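PDB 6X9L: aldehyde dehydrogenase family protein from Pseudomonas syringae pv. tomato, which catalyses the oxidation of long-chain aliphatic aldehydes such as octanal, with NAD+ as the probable electron acceptor. Local coordinates for residues 7-12 and 100-105; 80-85 and 121-126; 278-283 and 295-300; 317-320 and 326-329; 346-351 and 384-389. The protein carries 1 engineered substitution. All coordinates share one frame; numbering follows the deposited sequence.

Contact 1 of 5, residues 7-12 and 100-105; sequences NSHRVD and ISLEMG
Leu102 reaches from helix 93-104 to Asn7 and His9 of the N-terminal tail, and its successive atoms meet different partners. Its CB lies beside the amide of Asn7, 3.8 Å from Asn7 OD1. CG is turned away from the backbone N (chi1 -179°), which carries the branch out from the helix. There CD1 meets the amide again, 4.0 Å from Asn7 CG. The other methyl, CD2, ends at the edge of the imidazole ring, in its plane and 3.9 Å from His9 CD2. A forked aliphatic side chain suits this place because it touches two tail residues at once. The tail is held in shape by an Asx turn: Asn7 OD1 accepts from His9 N at 3.2 Å, with a nearly straight N-H...O angle of 167° and the donor tilted from the amide plane. Asparagine fits here, since its oxygen closes the turn while ND2 donates to Gln98 O on the helix. A water probably links Asn7 ND2 with Ser101 OG as well, though its modelled distances are doubtfully short. Ser101 OG also bonds to Ala106 O just past the helix, and Leu102 continues onto Val45 of strand 43-49.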
# COMPACT_ATOMS: atom_id res chain seq x y z
N ASN A 7 -10.82 40.74 8.94
CA ASN A 7 -11.17 39.32 8.95
C ASN A 7 -12.34 39.09 9.89
O ASN A 7 -12.35 39.56 11.03
CB ASN A 7 -9.96 38.48 9.37
CG ASN A 7 -10.16 36.98 9.07
OD1 ASN A 7 -10.91 36.29 9.75
ND2 ASN A 7 -9.47 36.49 8.03
N SER A 8 -13.35 38.36 9.41
CA SER A 8 -14.64 38.28 10.06
C SER A 8 -14.88 36.98 10.82
O SER A 8 -15.97 36.79 11.37
CB SER A 8 -15.74 38.46 9.03
OG SER A 8 -15.63 37.43 8.07
N HIS A 9 -13.92 36.08 10.87
CA HIS A 9 -14.16 34.79 11.50
C HIS A 9 -14.10 34.90 13.01
O HIS A 9 -13.19 35.52 13.57
CB HIS A 9 -13.14 33.76 11.04
CG HIS A 9 -13.30 32.45 11.72
ND1 HIS A 9 -14.43 31.68 11.57
CD2 HIS A 9 -12.51 31.79 12.60
CE1 HIS A 9 -14.32 30.58 12.29
NE2 HIS A 9 -13.16 30.63 12.93
N ARG A 10 -15.04 34.24 13.69
CA ARG A 10 -15.03 34.15 15.14
C ARG A 10 -15.14 32.69 15.55
O ARG A 10 -16.08 32.00 15.14
CB ARG A 10 -16.17 34.96 15.75
CG ARG A 10 -16.07 36.42 15.45
CD ARG A 10 -17.28 37.10 16.00
NE ARG A 10 -17.21 38.54 15.86
CZ ARG A 10 -17.93 39.37 16.60
NH1 ARG A 10 -18.75 38.87 17.52
NH2 ARG A 10 -17.84 40.68 16.43
N VAL A 11 -14.18 32.22 16.34
CA VAL A 11 -14.21 30.83 16.76
C VAL A 11 -15.36 30.63 17.73
O VAL A 11 -15.62 31.47 18.60
CB VAL A 11 -12.87 30.43 17.39
CG1 VAL A 11 -12.85 28.95 17.72
CG2 VAL A 11 -11.72 30.79 16.45
N ASP A 12 -16.08 29.53 17.58
CA ASP A 12 -17.14 29.28 18.53
C ASP A 12 -16.53 29.04 19.91
O ASP A 12 -15.79 28.06 20.09
CB ASP A 12 -18.00 28.10 18.09
CG ASP A 12 -19.10 27.81 19.06
OD1 ASP A 12 -19.16 28.47 20.11
OD2 ASP A 12 -19.91 26.92 18.76
N ILE A 100 -9.78 29.85 7.08
CA ILE A 100 -8.51 29.44 6.45
C ILE A 100 -7.52 30.59 6.42
O ILE A 100 -6.37 30.47 6.88
CB ILE A 100 -8.78 28.90 5.03
CG1 ILE A 100 -9.62 27.61 5.08
CG2 ILE A 100 -7.46 28.79 4.24
CD1 ILE A 100 -10.35 27.27 3.77
N SER A 101 -7.94 31.73 5.86
CA SER A 101 -7.11 32.93 5.83
C SER A 101 -6.60 33.28 7.23
O SER A 101 -5.41 33.57 7.42
CB SER A 101 -7.92 34.09 5.25
OG SER A 101 -7.12 35.24 5.03
N LEU A 102 -7.50 33.27 8.21
CA LEU A 102 -7.11 33.66 9.57
C LEU A 102 -6.02 32.75 10.13
O LEU A 102 -5.04 33.23 10.72
CB LEU A 102 -8.33 33.65 10.49
CG LEU A 102 -8.00 34.09 11.92
CD1 LEU A 102 -7.66 35.55 11.90
CD2 LEU A 102 -9.15 33.80 12.89
N GLU A 103 -6.16 31.43 9.92
CA GLU A 103 -5.29 30.49 10.61
C GLU A 103 -3.95 30.32 9.90
O GLU A 103 -2.93 30.20 10.57
CB GLU A 103 -5.99 29.15 10.79
CG GLU A 103 -6.50 28.56 9.51
CD GLU A 103 -7.21 27.23 9.71
OE1 GLU A 103 -7.39 26.81 10.87
OE2 GLU A 103 -7.58 26.59 8.69
N MET A 104 -3.93 30.30 8.56
CA MET A 104 -2.66 30.06 7.87
C MET A 104 -2.33 31.13 6.84
O MET A 104 -1.45 30.92 5.99
CB MET A 104 -2.64 28.69 7.20
CG MET A 104 -3.86 28.34 6.40
SD MET A 104 -3.96 29.16 4.81
CE MET A 104 -2.45 28.64 4.01
N GLY A 105 -2.99 32.28 6.89
CA GLY A 105 -2.52 33.43 6.15
C GLY A 105 -2.82 33.47 4.66
O GLY A 105 -2.32 34.37 3.98
O HOH W 1 -7.79 37.15 6.42

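Contact 2 of 5, residues 80-85 and 121-126; sequences QVIGRI and EHVRVA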
# COMPACT_ATOMS: atom_id res chain seq x y z
N GLN A 80 -26.48 10.67 -0.63
CA GLN A 80 -27.35 11.80 -0.29
C GLN A 80 -26.74 12.65 0.83
O GLN A 80 -26.78 13.89 0.77
CB GLN A 80 -28.74 11.29 0.09
CG GLN A 80 -29.53 10.85 -1.14
CD GLN A 80 -30.84 10.13 -0.82
OE1 GLN A 80 -31.09 9.73 0.31
NE2 GLN A 80 -31.68 9.97 -1.84
N VAL A 81 -26.16 12.01 1.84
CA VAL A 81 -25.54 12.75 2.93
C VAL A 81 -24.35 13.56 2.41
O VAL A 81 -24.17 14.74 2.74
CB VAL A 81 -25.12 11.79 4.06
CG1 VAL A 81 -24.53 12.56 5.22
CG2 VAL A 81 -26.32 10.96 4.51
N ILE A 82 -23.53 12.91 1.59
CA ILE A 82 -22.37 13.56 1.01
C ILE A 82 -22.81 14.73 0.16
O ILE A 82 -22.23 15.82 0.23
CB ILE A 82 -21.55 12.53 0.22
CG1 ILE A 82 -21.04 11.45 1.17
CG2 ILE A 82 -20.45 13.21 -0.59
CD1 ILE A 82 -20.47 10.27 0.48
N GLY A 83 -23.85 14.52 -0.66
CA GLY A 83 -24.38 15.62 -1.45
C GLY A 83 -24.72 16.82 -0.58
O GLY A 83 -24.39 17.96 -0.92
N ARG A 84 -25.36 16.57 0.57
CA ARG A 84 -25.78 17.64 1.46
C ARG A 84 -24.57 18.34 2.10
O ARG A 84 -24.53 19.57 2.18
CB ARG A 84 -26.71 17.09 2.53
CG ARG A 84 -27.10 18.06 3.59
CD ARG A 84 -27.80 19.26 3.00
NE ARG A 84 -28.36 20.10 4.06
CZ ARG A 84 -28.75 21.37 3.90
NH1 ARG A 84 -28.63 21.98 2.72
NH2 ARG A 84 -29.24 22.03 4.93
N ILE A 85 -23.60 17.56 2.56
CA ILE A 85 -22.33 18.14 2.97
C ILE A 85 -21.81 19.13 1.92
O ILE A 85 -21.37 20.24 2.24
CB ILE A 85 -21.30 17.03 3.25
CG1 ILE A 85 -21.71 16.27 4.51
CG2 ILE A 85 -19.90 17.60 3.38
CD1 ILE A 85 -20.87 15.07 4.76
N GLU A 121 -14.96 20.40 -4.52
CA GLU A 121 -14.94 19.51 -5.68
C GLU A 121 -14.70 18.05 -5.30
O GLU A 121 -15.32 17.15 -5.87
CB GLU A 121 -13.88 20.00 -6.67
CG GLU A 121 -14.38 21.12 -7.55
CD GLU A 121 -15.37 20.64 -8.58
OE1 GLU A 121 -16.59 20.69 -8.31
OE2 GLU A 121 -14.92 20.19 -9.66
N HIS A 122 -13.77 17.80 -4.37
CA HIS A 122 -13.57 16.43 -3.89
C HIS A 122 -14.87 15.83 -3.37
O HIS A 122 -15.15 14.65 -3.59
CB HIS A 122 -12.51 16.38 -2.78
CG HIS A 122 -11.12 16.71 -3.21
ND1 HIS A 122 -10.57 16.26 -4.39
CD2 HIS A 122 -10.17 17.46 -2.61
CE1 HIS A 122 -9.34 16.71 -4.50
NE2 HIS A 122 -9.07 17.44 -3.43
N VAL A 123 -15.65 16.62 -2.64
CA VAL A 123 -16.91 16.13 -2.09
C VAL A 123 -17.90 15.85 -3.21
O VAL A 123 -18.62 14.84 -3.19
CB VAL A 123 -17.44 17.14 -1.06
CG1 VAL A 123 -18.77 16.72 -0.48
CG2 VAL A 123 -16.39 17.31 0.04
N ARG A 124 -17.94 16.71 -4.23
CA ARG A 124 -18.84 16.50 -5.35
C ARG A 124 -18.49 15.20 -6.08
O ARG A 124 -19.38 14.39 -6.39
CB ARG A 124 -18.77 17.70 -6.29
CG ARG A 124 -19.99 17.89 -7.16
CD ARG A 124 -19.66 17.67 -8.62
NE ARG A 124 -18.41 18.32 -9.00
CZ ARG A 124 -17.60 17.85 -9.95
NH1 ARG A 124 -17.90 16.74 -10.61
NH2 ARG A 124 -16.48 18.50 -10.24
N VAL A 125 -17.19 14.99 -6.32
CA VAL A 125 -16.71 13.83 -7.08
C VAL A 125 -17.06 12.53 -6.37
O VAL A 125 -17.43 11.53 -7.01
CB VAL A 125 -15.19 13.95 -7.31
CG1 VAL A 125 -14.61 12.65 -7.82
CG2 VAL A 125 -14.89 15.09 -8.28
N ALA A 126 -16.93 12.50 -5.04
CA ALA A 126 -17.29 11.29 -4.29
C ALA A 126 -18.80 11.06 -4.30
O ALA A 126 -19.24 9.91 -4.29
CB ALA A 126 -16.76 11.37 -2.86
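Ile82 and Val123 meet where helices 75-91 and 117-129 come together, and each places a methyl over the other's backbone. Ile82 CG2 sits 3.6 Å from Val123 O, while Val123 CG1 lies 3.6 Å from Ile82 O. Between them the two methyls touch, Ile82 CG2 to Val123 CG1 at 3.9 Å. The exchange follows from the torsions: with chi1 of 178°, Val123 directs CG1 away from its own N and into the interface, and Ile82, with chi1 of -63°, does the same with CG2 and leaves CG1 next to its backbone N. Ile85, one turn along from Ile82, holds the same conformation, and its CG2 reaches Val123 CG1 from another direction at 4.1 Å. This is close helix-helix packing by beta-branched residues, whose methyls stand near the main chain and suit a short separation. It belongs to the helical layer that packs on helices 161-174 and 188-201 of the probable NAD-binding domain: Ile82 continues onto Ala174, Val123 onto Thr166 and Ile85 onto Leu197. On the other side of helix 117-129, Arg124 turns to Glu121 one turn earlier. Arg124 NE donates to Glu121 OE1 at 3.1 Å, with the oxygen in the guanidinium plane but the donor above the carboxylate plane; the accompanying NH2-OE2 bridge is doubtfully short. Val125 CG2 lies over one face of this guanidinium, near its rim.

Contact 3 of 5, residues 278-283 and 295-300; sequences PGVMAA and TRMIVP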
# COMPACT_ATOMS: atom_id res chain seq x y z
N PRO A 278 3.85 31.98 -16.16
CA PRO A 278 2.93 31.04 -15.55
C PRO A 278 3.68 30.04 -14.67
O PRO A 278 3.15 29.66 -13.71
CB PRO A 278 2.25 30.39 -16.75
CG PRO A 278 2.38 31.42 -17.80
CD PRO A 278 3.77 31.95 -17.59
N GLY A 279 4.86 29.60 -15.09
CA GLY A 279 5.64 28.71 -14.25
C GLY A 279 6.01 29.35 -12.92
O GLY A 279 5.90 28.71 -11.86
N VAL A 280 6.46 30.61 -12.95
CA VAL A 280 6.77 31.35 -11.73
C VAL A 280 5.54 31.47 -10.85
O VAL A 280 5.57 31.20 -9.64
CB VAL A 280 7.35 32.74 -12.07
CG1 VAL A 280 7.55 33.54 -10.81
CG2 VAL A 280 8.65 32.62 -12.86
N MET A 281 4.42 31.90 -11.45
CA MET A 281 3.17 31.94 -10.71
C MET A 281 2.81 30.57 -10.15
O MET A 281 2.39 30.45 -9.00
CB MET A 281 2.06 32.48 -11.61
CG MET A 281 2.25 33.93 -12.01
SD MET A 281 2.34 35.04 -10.58
CE MET A 281 4.06 34.92 -10.09
N ALA A 282 3.00 29.51 -10.93
CA ALA A 282 2.74 28.17 -10.42
C ALA A 282 3.67 27.83 -9.25
O ALA A 282 3.24 27.27 -8.25
CB ALA A 282 2.90 27.13 -11.53
N ALA A 283 4.96 28.16 -9.38
CA ALA A 283 5.88 27.82 -8.30
C ALA A 283 5.47 28.52 -7.01
O ALA A 283 5.58 27.94 -5.92
CB ALA A 283 7.31 28.18 -8.70
N THR A 295 8.94 23.96 -8.54
CA THR A 295 9.98 24.82 -7.99
C THR A 295 11.37 24.62 -8.60
O THR A 295 12.31 25.30 -8.19
CB THR A 295 10.06 24.60 -6.48
OG1 THR A 295 10.09 23.19 -6.24
CG2 THR A 295 8.85 25.19 -5.80
N ARG A 296 11.52 23.68 -9.54
CA ARG A 296 12.73 23.55 -10.35
C ARG A 296 12.33 23.77 -11.80
O ARG A 296 11.70 22.89 -12.40
CB ARG A 296 13.40 22.19 -10.17
CG ARG A 296 14.05 21.95 -8.82
CD ARG A 296 13.88 20.52 -8.38
NE ARG A 296 14.71 19.61 -9.16
CZ ARG A 296 14.25 18.56 -9.84
NH1 ARG A 296 12.96 18.25 -9.83
NH2 ARG A 296 15.09 17.81 -10.52
N MET A 297 12.68 24.93 -12.36
CA MET A 297 12.36 25.27 -13.74
C MET A 297 13.57 24.95 -14.61
O MET A 297 14.65 25.53 -14.42
CB MET A 297 11.96 26.74 -13.87
CG MET A 297 11.41 27.09 -15.23
SD MET A 297 11.01 28.84 -15.42
CE MET A 297 9.31 28.85 -14.83
N ILE A 298 13.39 24.04 -15.57
CA ILE A 298 14.50 23.45 -16.32
C ILE A 298 14.40 23.94 -17.76
O ILE A 298 13.39 23.70 -18.45
CB ILE A 298 14.48 21.92 -16.22
CG1 ILE A 298 14.57 21.54 -14.74
CG2 ILE A 298 15.63 21.31 -17.00
CD1 ILE A 298 14.01 20.18 -14.42
N VAL A 299 15.44 24.64 -18.21
CA VAL A 299 15.37 25.45 -19.43
C VAL A 299 16.68 25.35 -20.19
O VAL A 299 17.74 25.07 -19.61
CB VAL A 299 15.06 26.93 -19.11
CG1 VAL A 299 13.69 27.08 -18.46
CG2 VAL A 299 16.12 27.51 -18.18
N PRO A 300 16.63 25.55 -21.51
CA PRO A 300 17.85 25.49 -22.34
C PRO A 300 18.89 26.53 -21.93
O PRO A 300 18.56 27.69 -21.69
CB PRO A 300 17.33 25.75 -23.76
CG PRO A 300 15.89 25.39 -23.72
CD PRO A 300 15.42 25.72 -22.33
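Gly279 and Met297 stand across from each other with their CA atoms 7.6 Å apart, and the backbones draw together just before the strand starts, with the CA atoms of Ala283 and Thr295 5.1 Å apart. The helix is kinked at Pro278, whose ring nitrogen has no hydrogen to give to the preceding turn; beyond it the helical bonds resume, as from Ala282 N to Pro278 O. The segment 296-300 is extended. Met297 supplies most of the packing. Its chain runs straight through chi1 and chi2 and then bends at chi3 (-88°), which lays the terminal methyl against the helix backbone: Met297 CE is 3.7 Å from Gly279 CA and 3.8 Å from Val280 N. Glycine suits this position: with no side chain, it lets the methyl lie directly on the helix backbone. Val280 CG2 adds a looser touch to Met297 CE at 4.3 Å. Where the segments draw together the residues are small, and Ala283 CB meets Thr295 CG2 at 4.4 Å. Met297 also rests on Leu399 of strand 396-402, and backbone bonds tie strand 296-300 to that strand and to Asn264. The two segments form the second half of the beta-alpha-beta unit 263-266, 272-284, 296-300 in the seven-stranded alpha/beta domain that is catalytic in other aldehyde dehydrogenases; their connection carries Ser290, the engineered Ala291 and Ser292 of the octanal pocket.

Contact 4 of 5, residues 317-320 and 326-329; sequences TIVV and EHTV
Val319 and Val329 tie together the two limbs of the loop that joins helix 304-316 to helix 336-351. Val329 N donates to Val319 O at 2.9 Å; the bond is bent, with an N-H...O angle of 144° and the donor tilted from the carbonyl plane. Valine side chains then fill in beside it. Val319 CB lies 3.9 Å from Val329 CG2, and Val329 CG1, turned away from its own backbone N (chi1 -180°), meets Ile318 CG2 at 3.7 Å, the two side chains crossing at about a right angle. Val319 CG1 lies 3.8 Å from His327 O and comes to the edge of the imidazole near its plane, 4.1 Å from His327 ND1. Branched side chains suit these limbs, since they pack at the main chain itself even on an exposed surface. Ile318 continues inward to Met281 and Phe284 of helix 272-284. Thr328 CG2 lies 4.1 Å from Val319 O, while Thr328 OG1 is hydrogen-bonded to Asp322 O in the intervening residues. A second backbone bond joins Val319 to Leu330. With no regular strand in either limb, the arrangement is that of an irregular loop between two helices, closed by backbone hydrogen bonds.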
# COMPACT_ATOMS: atom_id res chain seq x y z
N THR A 317 6.20 41.68 -9.67
CA THR A 317 4.86 42.21 -9.77
C THR A 317 3.87 41.44 -8.91
O THR A 317 2.66 41.68 -9.01
CB THR A 317 4.42 42.19 -11.23
OG1 THR A 317 3.95 40.88 -11.56
CG2 THR A 317 5.59 42.53 -12.11
N ILE A 318 4.33 40.53 -8.07
CA ILE A 318 3.42 39.87 -7.15
C ILE A 318 3.18 40.78 -5.95
O ILE A 318 4.13 41.25 -5.30
CB ILE A 318 3.96 38.50 -6.70
CG1 ILE A 318 4.64 37.78 -7.86
CG2 ILE A 318 2.82 37.65 -6.19
CD1 ILE A 318 5.03 36.35 -7.52
N VAL A 319 1.91 41.06 -5.68
CA VAL A 319 1.53 41.88 -4.53
C VAL A 319 1.54 40.96 -3.31
O VAL A 319 0.76 40.01 -3.24
CB VAL A 319 0.15 42.52 -4.73
CG1 VAL A 319 -0.22 43.38 -3.54
CG2 VAL A 319 0.13 43.33 -6.03
N VAL A 320 2.45 41.23 -2.38
CA VAL A 320 2.52 40.51 -1.11
C VAL A 320 2.05 41.45 -0.02
O VAL A 320 2.59 42.55 0.13
CB VAL A 320 3.94 40.03 -0.80
CG1 VAL A 320 3.94 39.22 0.50
CG2 VAL A 320 4.49 39.21 -1.95
N GLU A 326 -8.53 42.39 -0.85
CA GLU A 326 -8.87 41.58 -2.02
C GLU A 326 -7.80 41.63 -3.10
O GLU A 326 -7.71 40.73 -3.93
CB GLU A 326 -10.20 42.03 -2.60
CG GLU A 326 -11.33 41.99 -1.60
CD GLU A 326 -12.68 41.81 -2.27
OE1 GLU A 326 -12.78 42.01 -3.51
OE2 GLU A 326 -13.64 41.44 -1.55
N HIS A 327 -7.00 42.68 -3.12
CA HIS A 327 -5.97 42.81 -4.14
C HIS A 327 -4.63 42.22 -3.71
O HIS A 327 -3.68 42.23 -4.51
CB HIS A 327 -5.82 44.29 -4.53
CG HIS A 327 -5.25 45.13 -3.44
ND1 HIS A 327 -3.89 45.26 -3.24
CD2 HIS A 327 -5.85 45.85 -2.46
CE1 HIS A 327 -3.67 46.04 -2.20
NE2 HIS A 327 -4.84 46.42 -1.71
N THR A 328 -4.52 41.70 -2.49
CA THR A 328 -3.31 40.96 -2.12
C THR A 328 -3.27 39.63 -2.88
O THR A 328 -4.27 38.93 -3.00
CB THR A 328 -3.27 40.69 -0.60
OG1 THR A 328 -3.19 41.93 0.11
CG2 THR A 328 -2.08 39.82 -0.23
N VAL A 329 -2.09 39.30 -3.39
CA VAL A 329 -1.91 38.07 -4.15
C VAL A 329 -1.31 36.97 -3.28
O VAL A 329 -1.83 35.86 -3.24
CB VAL A 329 -1.04 38.33 -5.40
CG1 VAL A 329 -0.84 37.05 -6.22
CG2 VAL A 329 -1.69 39.43 -6.26

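Contact 5 of 5, residues 346-351 and 384-389; sequences INAGIC and SMRIAR
Ile387 lies against Gly349, its CG2 methyl 3.6 Å from Gly349 CA and 3.7 Å from Gly349 N. The other branch of the isoleucine helps, CD1 coming to 4.0 Å from Gly349 CA. Glycine belongs here because, with no side chain at Gly349, the methyl can rest on its CA and the short helix can come close: the CA atoms of Gly349 and Ile387 are 5.8 Å apart. With chi1 of 56°, Ile387 puts CG1 between its backbone N and carbonyl carbon and sets CG2 anti to the carbonyl carbon, where it meets the glycine. Next to this pair Ala348 CB touches Arg386 NH1 at 3.7 Å, approaching the guanidinium obliquely; the small alanine lets the end of the arginine, whose chain bends at chi3 (63°), lie close to the helix. The arrangement docks the one-turn helix 386-389 on the last turns of helix 336-351, in the half of the molecule built on the seven-stranded sheet. Further out, Glu352, just past that longer helix, accepts from both Arg386 N and Ile387 N, so its carboxylate binds the start of the short helix and would probably be stabilised by the helix dipole. Arg386 NE forms a salt bridge with Glu390, Lys261 NZ donates to Ile387 O, and Ile387 touches Phe378 and Cys398 of the sheet. The chain then runs directly to Glu391, an NAD+-binding residue whose side chain is about 10 Å from that of Arg386.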
# COMPACT_ATOMS: atom_id res chain seq x y z
N ILE A 346 16.86 29.89 2.03
CA ILE A 346 17.33 31.00 1.22
C ILE A 346 18.79 31.29 1.53
O ILE A 346 19.64 31.38 0.63
CB ILE A 346 16.46 32.24 1.43
CG1 ILE A 346 15.01 31.97 1.04
CG2 ILE A 346 16.96 33.38 0.61
CD1 ILE A 346 14.10 33.13 1.42
N ASN A 347 19.11 31.43 2.82
CA ASN A 347 20.50 31.68 3.20
C ASN A 347 21.42 30.54 2.76
O ASN A 347 22.57 30.79 2.39
CB ASN A 347 20.57 31.93 4.70
CG ASN A 347 19.95 33.25 5.12
OD1 ASN A 347 20.23 34.31 4.54
ND2 ASN A 347 19.09 33.21 6.13
N ALA A 348 20.94 29.30 2.78
CA ALA A 348 21.77 28.19 2.32
C ALA A 348 22.09 28.34 0.84
O ALA A 348 23.22 28.08 0.42
CB ALA A 348 21.07 26.86 2.59
N GLY A 349 21.10 28.76 0.04
CA GLY A 349 21.34 28.93 -1.38
C GLY A 349 22.35 30.02 -1.68
O GLY A 349 23.24 29.84 -2.52
N ILE A 350 22.21 31.17 -1.02
CA ILE A 350 23.24 32.20 -1.10
C ILE A 350 24.61 31.61 -0.79
O ILE A 350 25.57 31.83 -1.52
CB ILE A 350 22.91 33.36 -0.13
CG1 ILE A 350 21.46 33.84 -0.29
CG2 ILE A 350 23.90 34.48 -0.33
CD1 ILE A 350 21.25 34.83 -1.39
N CYS A 351 24.71 30.85 0.31
CA CYS A 351 26.02 30.42 0.79
C CYS A 351 26.65 29.36 -0.09
O CYS A 351 27.87 29.19 -0.05
CB CYS A 351 25.94 29.90 2.23
SG CYS A 351 26.13 31.17 3.52
N SER A 384 23.14 19.33 -7.52
CA SER A 384 23.72 18.96 -6.22
C SER A 384 23.46 20.02 -5.16
O SER A 384 23.80 19.76 -4.02
CB SER A 384 25.18 18.78 -6.38
OG SER A 384 25.77 20.01 -6.75
N MET A 385 22.94 21.20 -5.50
CA MET A 385 22.79 22.17 -4.42
C MET A 385 21.67 21.76 -3.47
O MET A 385 20.72 21.06 -3.84
CB MET A 385 22.53 23.56 -4.99
CG MET A 385 23.66 24.08 -5.82
SD MET A 385 23.43 25.80 -6.27
CE MET A 385 25.03 26.17 -7.01
N ARG A 386 21.80 22.20 -2.21
CA ARG A 386 20.76 21.96 -1.22
C ARG A 386 19.41 22.51 -1.69
O ARG A 386 18.39 21.82 -1.60
CB ARG A 386 21.14 22.60 0.12
CG ARG A 386 22.04 21.74 0.99
CD ARG A 386 22.02 22.21 2.43
NE ARG A 386 20.68 22.08 3.01
CZ ARG A 386 20.25 22.82 4.04
NH1 ARG A 386 21.04 23.73 4.57
NH2 ARG A 386 19.02 22.65 4.51
N ILE A 387 19.39 23.75 -2.18
CA ILE A 387 18.13 24.32 -2.62
C ILE A 387 17.53 23.58 -3.81
O ILE A 387 16.34 23.75 -4.10
CB ILE A 387 18.32 25.81 -2.95
CG1 ILE A 387 19.43 26.00 -3.98
CG2 ILE A 387 18.63 26.61 -1.68
CD1 ILE A 387 19.46 27.40 -4.56
N ALA A 388 18.31 22.76 -4.53
CA ALA A 388 17.76 21.97 -5.63
C ALA A 388 17.25 20.61 -5.19
O ALA A 388 16.30 20.09 -5.79
CB ALA A 388 18.82 21.78 -6.73
N ARG A 389 17.84 20.03 -4.14
CA ARG A 389 17.46 18.70 -3.70
C ARG A 389 16.35 18.69 -2.67
O ARG A 389 15.59 17.72 -2.61
CB ARG A 389 18.67 17.96 -3.10
CG ARG A 389 19.66 17.44 -4.12
CD ARG A 389 20.97 17.05 -3.47
NE ARG A 389 21.73 16.18 -4.36
CZ ARG A 389 22.88 15.61 -4.03
NH1 ARG A 389 23.39 15.81 -2.82
NH2 ARG A 389 23.52 14.83 -4.90

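Contacts 1 and 2 come first and interlock along the chain, their segments alternating; contact 2 uses helix 75-91 and contact 1 the next helix, 93-104, though their centres are about 24 Å apart. Contacts 3, 4 and 5 follow in series in the part built on the seven-stranded sheet. Contact 3 touches both of the others: its Met281 packs on Ile318 of contact 4, and Arg296 on Ala388 of contact 5, whose centre is about 17 Å away. Contacts 2 and 5 lie on opposite sides of the chain's centre, their own centres about 43 Å apart. The side chain of Thr295 in contact 3 is about 10 Å from bound NAD and about 11 Å from octanal, while contacts 1 and 2 lie away from the annotated sites.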